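Local coordinates for protein exoglucanase A (PDB 7CBD) that hydrolyses beta-1,4-glucosidic bonds in cellulose with inversion of anomeric configuration, releasing cellobiose from the non-reducing chain ends, at residues V230-A234 / N235-L239; D267-E270 / I271-T274. One frame throughout, in Å; residues are numbered along the deposited sequence.

Both contacts belong to the family 6 catalytic domain, and their centres lie about 10 Å apart. Interaction 1 comes first along the chain: it is the turn where strand 228-231 leaves the central, largely parallel sheet and runs on into a loop. Interaction 2 follows at the start of helix 270-283, which packs beside strands 228-231 and 291-295. Two bonds tie them directly. Ser231 OG lies 2.7 Å from Glu270 OE1, probably hydrogen-bonded, and Pro238 O lies 3.0 Å from Glu270 N, again probably a bond. The helix start is thus fastened to the loop that carries Ala234, whose side chain sits about 5 Å from that of Asp371, the predicted nucleophile.

Interaction 1: residues V230-A234 / N235-L239; sequences VSDVA and NTTPL
Asp232 and Asn235 close a type II beta turn just beyond strand 228-231, with Asn235 N donating to Asp232 O at 2.9 Å. The Asp232 carboxylate reaches past the turn to the backbone of Thr237: OD1 takes a weak bond from Thr237 N at 3.2 Å and rests against Asn235 CB, while OD2 lies 2.6 Å from Thr237 O. The Asp232 and Asn235 side chains cross at about a right angle, the carboxylate and amide planes 24° apart. Asn235 turns its amide toward the backbone that follows it, where OD1 accepts from Thr236 N at 2.8 Å and more weakly from Thr237 N. Further out, Asn299 ND2 donates to Asp232 OD2, Arg328 NH1 to Asn235 OD1, and Thr237 OG1 is hydrogen-bonded to His195. With an alanine at Asp232, Asn299 ND2 and Thr237 N would probably lose their carboxylate partner, and the backbone at Thr237 would be free to shift relative to the turn. Ala234, within the turn, comes close to Asp371, the predicted nucleophile, which places the turn probably at the edge of the active site. One carboxylate, with the weak Thr237 N bond on OD1 and the Asn299 ND2 bond on OD2, therefore ties the turn both to the chain that follows it and to Asn299.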
ATOM      1  N   VAL A 230      -8.158   2.964   1.825  1.00  5.05           N
ATOM      2  CA  VAL A 230      -7.175   2.497   0.847  1.00  4.96           C
ATOM      3  C   VAL A 230      -6.793   1.050   1.145  1.00  4.72           C
ATOM      4  O   VAL A 230      -6.488   0.702   2.294  1.00  5.60           O
ATOM      5  CB  VAL A 230      -5.937   3.423   0.771  1.00  4.64           C
ATOM      6  CG1 VAL A 230      -5.305   3.653   2.137  1.00  6.15           C
ATOM      7  CG2 VAL A 230      -4.923   2.901  -0.236  1.00  5.67           C
ATOM      8  N   SER A 231      -6.834   0.209   0.111  1.00  4.39           N
ATOM      9  CA  SER A 231      -6.488  -1.199   0.245  1.00  4.31           C
ATOM     10  C   SER A 231      -5.193  -1.524  -0.493  1.00  3.87           C
ATOM     11  O   SER A 231      -4.736  -0.776  -1.366  1.00  4.78           O
ATOM     12  CB  SER A 231      -7.619  -2.114  -0.245  1.00  5.24           C
ATOM     13  OG  SER A 231      -7.545  -2.338  -1.645  1.00  6.14           O
ATOM     14  N   ASP A 232      -4.603  -2.656  -0.107  1.00  3.83           N
ATOM     15  CA  ASP A 232      -3.453  -3.261  -0.766  1.00  4.68           C
ATOM     16  C   ASP A 232      -2.167  -2.482  -0.544  1.00  5.11           C
ATOM     17  O   ASP A 232      -1.181  -2.736  -1.262  1.00  5.53           O
ATOM     18  CB  ASP A 232      -3.692  -3.459  -2.275  1.00  5.76           C
ATOM     19  CG  ASP A 232      -3.268  -4.826  -2.796  1.00  5.56           C
ATOM     20  OD1 ASP A 232      -2.971  -5.745  -2.005  1.00  6.49           O
ATOM     21  OD2 ASP A 232      -3.275  -4.973  -4.044  1.00  6.44           O
ATOM     22  N   VAL A 233      -2.117  -1.545   0.419  1.00  5.34           N
ATOM     23  CA  VAL A 233      -0.874  -0.787   0.531  1.00  6.35           C
ATOM     24  C   VAL A 233       0.286  -1.687   0.916  1.00  5.21           C
ATOM     25  O   VAL A 233       0.213  -2.513   1.842  1.00  5.88           O
ATOM     26  CB  VAL A 233      -0.946   0.583   1.239  1.00 12.92           C
ATOM     27  CG1 VAL A 233      -2.357   1.064   1.581  1.00  9.12           C
ATOM     28  CG2 VAL A 233       0.087   0.739   2.305  1.00 11.70           C
ATOM     29  N   ALA A 234       1.347  -1.578   0.138  1.00  5.58           N
ATOM     30  CA  ALA A 234       2.559  -2.368   0.278  1.00  6.52           C
ATOM     31  C   ALA A 234       2.325  -3.857   0.109  1.00  6.64           C
ATOM     32  O   ALA A 234       3.208  -4.647   0.436  1.00  9.08           O
ATOM     33  CB  ALA A 234       3.302  -2.070   1.586  1.00  6.64           C
ATOM     34  N   ASN A 235       1.172  -4.265  -0.411  1.00  5.05           N
ATOM     35  CA  ASN A 235       0.867  -5.665  -0.659  1.00  5.08           C
ATOM     36  C   ASN A 235       0.802  -5.914  -2.158  1.00  5.79           C
ATOM     37  O   ASN A 235       1.098  -5.034  -2.974  1.00  5.91           O
ATOM     38  CB  ASN A 235      -0.407  -6.099   0.084  1.00  7.01           C
ATOM     39  CG  ASN A 235      -0.371  -7.569   0.495  1.00  6.39           C
ATOM     40  OD1 ASN A 235      -0.635  -8.458  -0.316  1.00  7.45           O
ATOM     41  ND2 ASN A 235      -0.022  -7.830   1.746  1.00  6.62           N
ATOM     42  N   THR A 236       0.446  -7.145  -2.516  1.00  5.47           N
ATOM     43  CA  THR A 236       0.504  -7.600  -3.895  1.00  5.28           C
ATOM     44  C   THR A 236      -0.773  -8.279  -4.363  1.00  5.51           C
ATOM     45  O   THR A 236      -0.806  -8.767  -5.494  1.00  6.54           O
ATOM     46  CB  THR A 236       1.697  -8.546  -4.111  1.00  6.48           C
ATOM     47  OG1 THR A 236       1.575  -9.677  -3.240  1.00  6.84           O
ATOM     48  CG2 THR A 236       3.007  -7.836  -3.819  1.00  7.31           C
ATOM     49  N   THR A 237      -1.823  -8.308  -3.555  1.00  5.84           N
ATOM     50  CA  THR A 237      -3.037  -8.995  -3.970  1.00  6.05           C
ATOM     51  C   THR A 237      -3.553  -8.367  -5.261  1.00  6.28           C
ATOM     52  O   THR A 237      -3.625  -7.135  -5.355  1.00  6.01           O
ATOM     53  CB  THR A 237      -4.069  -8.889  -2.860  1.00  6.12           C
ATOM     54  OG1 THR A 237      -3.531  -9.514  -1.688  1.00  7.65           O
ATOM     55  CG2 THR A 237      -5.364  -9.576  -3.261  1.00  8.07           C
ATOM     56  N   PRO A 238      -3.882  -9.161  -6.285  1.00  6.13           N
ATOM     57  CA  PRO A 238      -4.177  -8.574  -7.597  1.00  7.02           C
ATOM     58  C   PRO A 238      -5.385  -7.659  -7.580  1.00  7.75           C
ATOM     59  O   PRO A 238      -6.306  -7.808  -6.775  1.00  7.28           O
ATOM     60  CB  PRO A 238      -4.428  -9.788  -8.503  1.00  7.98           C
ATOM     61  CG  PRO A 238      -4.595 -10.938  -7.600  1.00  9.57           C
ATOM     62  CD  PRO A 238      -3.847 -10.631  -6.335  1.00  6.48           C
ATOM     63  N   LEU A 239      -5.366  -6.709  -8.511  1.00  7.58           N
ATOM     64  CA  LEU A 239      -6.523  -5.857  -8.734  1.00  7.99           C
ATOM     65  C   LEU A 239      -7.733  -6.695  -9.127  1.00  8.42           C
ATOM     66  O   LEU A 239      -8.823  -6.547  -8.563  1.00  8.57           O
ATOM     67  CB  LEU A 239      -6.179  -4.833  -9.817  1.00  8.79           C
ATOM     68  CG  LEU A 239      -7.217  -3.747 -10.073  1.00  8.70           C
ATOM     69  CD1 LEU A 239      -7.420  -2.890  -8.817  1.00  8.82           C
ATOM     70  CD2 LEU A 239      -6.810  -2.894 -11.256  1.00  9.97           C
TER

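Interaction 2: residues D267-E270 / I271-T274; sequences DFDE and IDYT
Asp269 turns its carboxylate back over the first turn of helix 270-283, with CG between its own backbone N and carbonyl carbon (chi1 57°), and so brings OD1 to Asp272 N. This is a helix N-cap: the amide meets OD1 nearly along its C-O axis at 2.9 Å. Asp269 also serves through its backbone, since its O accepts from Tyr273 N at 3.0 Å. Asp269 OD2 is held from outside by Glu241 N. The cap brings two acids together, because Asp269 OD1 stands 3.3 Å from Asp272 OD2 with the carboxylate planes 51° apart; the amide bonded to OD1 and the helix N-terminus probably ease that repulsion. Tyr273 swings its ring out from the helix, CG anti to the backbone N (chi1 178°), between two further acids. Asp267 OD2 comes to the ring edge in its plane, 3.5 Å from CD1, and is hydrogen-bonded to His276. Glu270 runs alongside the tyrosine, pointing the same way, with OE1 3.6 Å from CD2 of the ring; its carboxylate is bound by Ser196 and Ser231. The hydroxyl of Tyr273 bonds to Ile193 O, linking this helix start to the chain just beyond strand 187-192. One residue on, Thr274 N donates to Glu270 O at 2.9 Å. A water joins the loop to the helix: it accepts from Phe268 N and lies 2.7 Å from Asp272 OD2.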
ATOM      1  N   ASP A 267     -13.435 -13.115  -1.530  1.00  6.31           N
ATOM      2  CA  ASP A 267     -12.792 -11.950  -2.141  1.00  5.57           C
ATOM      3  C   ASP A 267     -11.429 -12.391  -2.661  1.00  5.90           C
ATOM      4  O   ASP A 267     -10.467 -12.506  -1.895  1.00  6.69           O
ATOM      5  CB  ASP A 267     -12.637 -10.800  -1.146  1.00  6.28           C
ATOM      6  CG  ASP A 267     -13.962 -10.172  -0.737  1.00  7.17           C
ATOM      7  OD1 ASP A 267     -15.025 -10.553  -1.269  1.00  9.10           O
ATOM      8  OD2 ASP A 267     -13.938  -9.282   0.136  1.00  7.36           O
ATOM      9  N   PHE A 268     -11.348 -12.617  -3.970  1.00  6.57           N
ATOM     10  CA  PHE A 268     -10.123 -13.063  -4.621  1.00  6.55           C
ATOM     11  C   PHE A 268      -9.250 -11.904  -5.084  1.00  6.36           C
ATOM     12  O   PHE A 268      -8.115 -12.131  -5.518  1.00  6.76           O
ATOM     13  CB  PHE A 268     -10.447 -13.881  -5.878  1.00  7.21           C
ATOM     14  CG  PHE A 268     -11.114 -15.216  -5.631  1.00  7.78           C
ATOM     15  CD1 PHE A 268     -11.375 -15.704  -4.358  1.00  7.72           C
ATOM     16  CD2 PHE A 268     -11.465 -15.995  -6.724  1.00  9.11           C
ATOM     17  CE1 PHE A 268     -11.980 -16.947  -4.190  1.00  7.99           C
ATOM     18  CE2 PHE A 268     -12.059 -17.230  -6.562  1.00  8.92           C
ATOM     19  CZ  PHE A 268     -12.323 -17.708  -5.296  1.00  9.14           C
ATOM     20  N   ASP A 269      -9.755 -10.678  -5.049  1.00  6.61           N
ATOM     21  CA  ASP A 269      -9.015  -9.553  -5.604  1.00  5.86           C
ATOM     22  C   ASP A 269      -9.512  -8.267  -4.965  1.00  5.69           C
ATOM     23  O   ASP A 269     -10.481  -8.264  -4.204  1.00  6.18           O
ATOM     24  CB  ASP A 269      -9.099  -9.519  -7.138  1.00  6.93           C
ATOM     25  CG  ASP A 269     -10.524  -9.467  -7.656  1.00  8.09           C
ATOM     26  OD1 ASP A 269     -11.321  -8.683  -7.111  1.00  9.35           O
ATOM     27  OD2 ASP A 269     -10.837 -10.191  -8.632  1.00 10.00           O
ATOM     28  N   GLU A 270      -8.828  -7.172  -5.288  1.00  5.73           N
ATOM     29  CA  GLU A 270      -9.067  -5.920  -4.586  1.00  5.32           C
ATOM     30  C   GLU A 270     -10.249  -5.145  -5.141  1.00  5.46           C
ATOM     31  O   GLU A 270     -10.849  -4.357  -4.406  1.00  6.18           O
ATOM     32  CB  GLU A 270      -7.791  -5.073  -4.558  1.00  5.39           C
ATOM     33  CG  GLU A 270      -6.667  -5.719  -3.742  1.00  6.20           C
ATOM     34  CD  GLU A 270      -7.061  -5.957  -2.290  1.00  5.44           C
ATOM     35  OE1 GLU A 270      -7.104  -4.979  -1.517  1.00  6.58           O
ATOM     36  OE2 GLU A 270      -7.342  -7.119  -1.918  1.00  7.20           O
ATOM     37  N   ILE A 271     -10.607  -5.350  -6.410  1.00  5.72           N
ATOM     38  CA  ILE A 271     -11.863  -4.792  -6.906  1.00  6.51           C
ATOM     39  C   ILE A 271     -13.030  -5.341  -6.095  1.00  6.73           C
ATOM     40  O   ILE A 271     -13.889  -4.591  -5.616  1.00  6.90           O
ATOM     41  CB  ILE A 271     -12.028  -5.064  -8.414  1.00  7.92           C
ATOM     42  CG1 ILE A 271     -11.046  -4.209  -9.227  1.00  8.49           C
ATOM     43  CG2 ILE A 271     -13.470  -4.817  -8.861  1.00  8.70           C
ATOM     44  CD1 ILE A 271     -11.196  -2.721  -9.020  1.00  9.45           C
ATOM     45  N   ASP A 272     -13.066  -6.658  -5.911  1.00  6.94           N
ATOM     46  CA  ASP A 272     -14.158  -7.241  -5.143  1.00  7.52           C
ATOM     47  C   ASP A 272     -14.082  -6.831  -3.678  1.00  6.88           C
ATOM     48  O   ASP A 272     -15.113  -6.585  -3.043  1.00  7.55           O
ATOM     49  CB  ASP A 272     -14.161  -8.759  -5.311  1.00  9.58           C
ATOM     50  CG  ASP A 272     -14.454  -9.185  -6.746  1.00 12.04           C
ATOM     51  OD1 ASP A 272     -14.952  -8.351  -7.531  1.00 14.79           O
ATOM     52  OD2 ASP A 272     -14.184 -10.349  -7.098  1.00 13.84           O
ATOM     53  N   TYR A 273     -12.866  -6.729  -3.138  1.00  6.76           N
ATOM     54  CA  TYR A 273     -12.698  -6.377  -1.735  1.00  6.97           C
ATOM     55  C   TYR A 273     -13.153  -4.945  -1.461  1.00  5.63           C
ATOM     56  O   TYR A 273     -13.852  -4.689  -0.476  1.00  6.46           O
ATOM     57  CB  TYR A 273     -11.238  -6.592  -1.322  1.00  8.09           C
ATOM     58  CG  TYR A 273     -10.973  -6.203   0.108  1.00  7.48           C
ATOM     59  CD1 TYR A 273     -11.622  -6.845   1.159  1.00  6.89           C
ATOM     60  CD2 TYR A 273     -10.081  -5.183   0.411  1.00  6.48           C
ATOM     61  CE1 TYR A 273     -11.390  -6.467   2.473  1.00  7.35           C
ATOM     62  CE2 TYR A 273      -9.849  -4.798   1.711  1.00  6.07           C
ATOM     63  CZ  TYR A 273     -10.510  -5.443   2.740  1.00  6.88           C
ATOM     64  OH  TYR A 273     -10.309  -5.069   4.044  1.00  7.87           O
ATOM     65  N   THR A 274     -12.786  -3.996  -2.328  1.00  5.74           N
ATOM     66  CA  THR A 274     -13.218  -2.615  -2.111  1.00  6.19           C
ATOM     67  C   THR A 274     -14.735  -2.471  -2.228  1.00  5.65           C
ATOM     68  O   THR A 274     -15.348  -1.704  -1.477  1.00  6.43           O
ATOM     69  CB  THR A 274     -12.483  -1.638  -3.039  1.00  7.51           C
ATOM     70  OG1 THR A 274     -12.557  -2.091  -4.396  1.00  6.71           O
ATOM     71  CG2 THR A 274     -11.017  -1.485  -2.634  1.00  8.23           C
TER
HETATM   72  O   HOH W   1     -13.607 -12.484  -5.636  1.00 12.52           O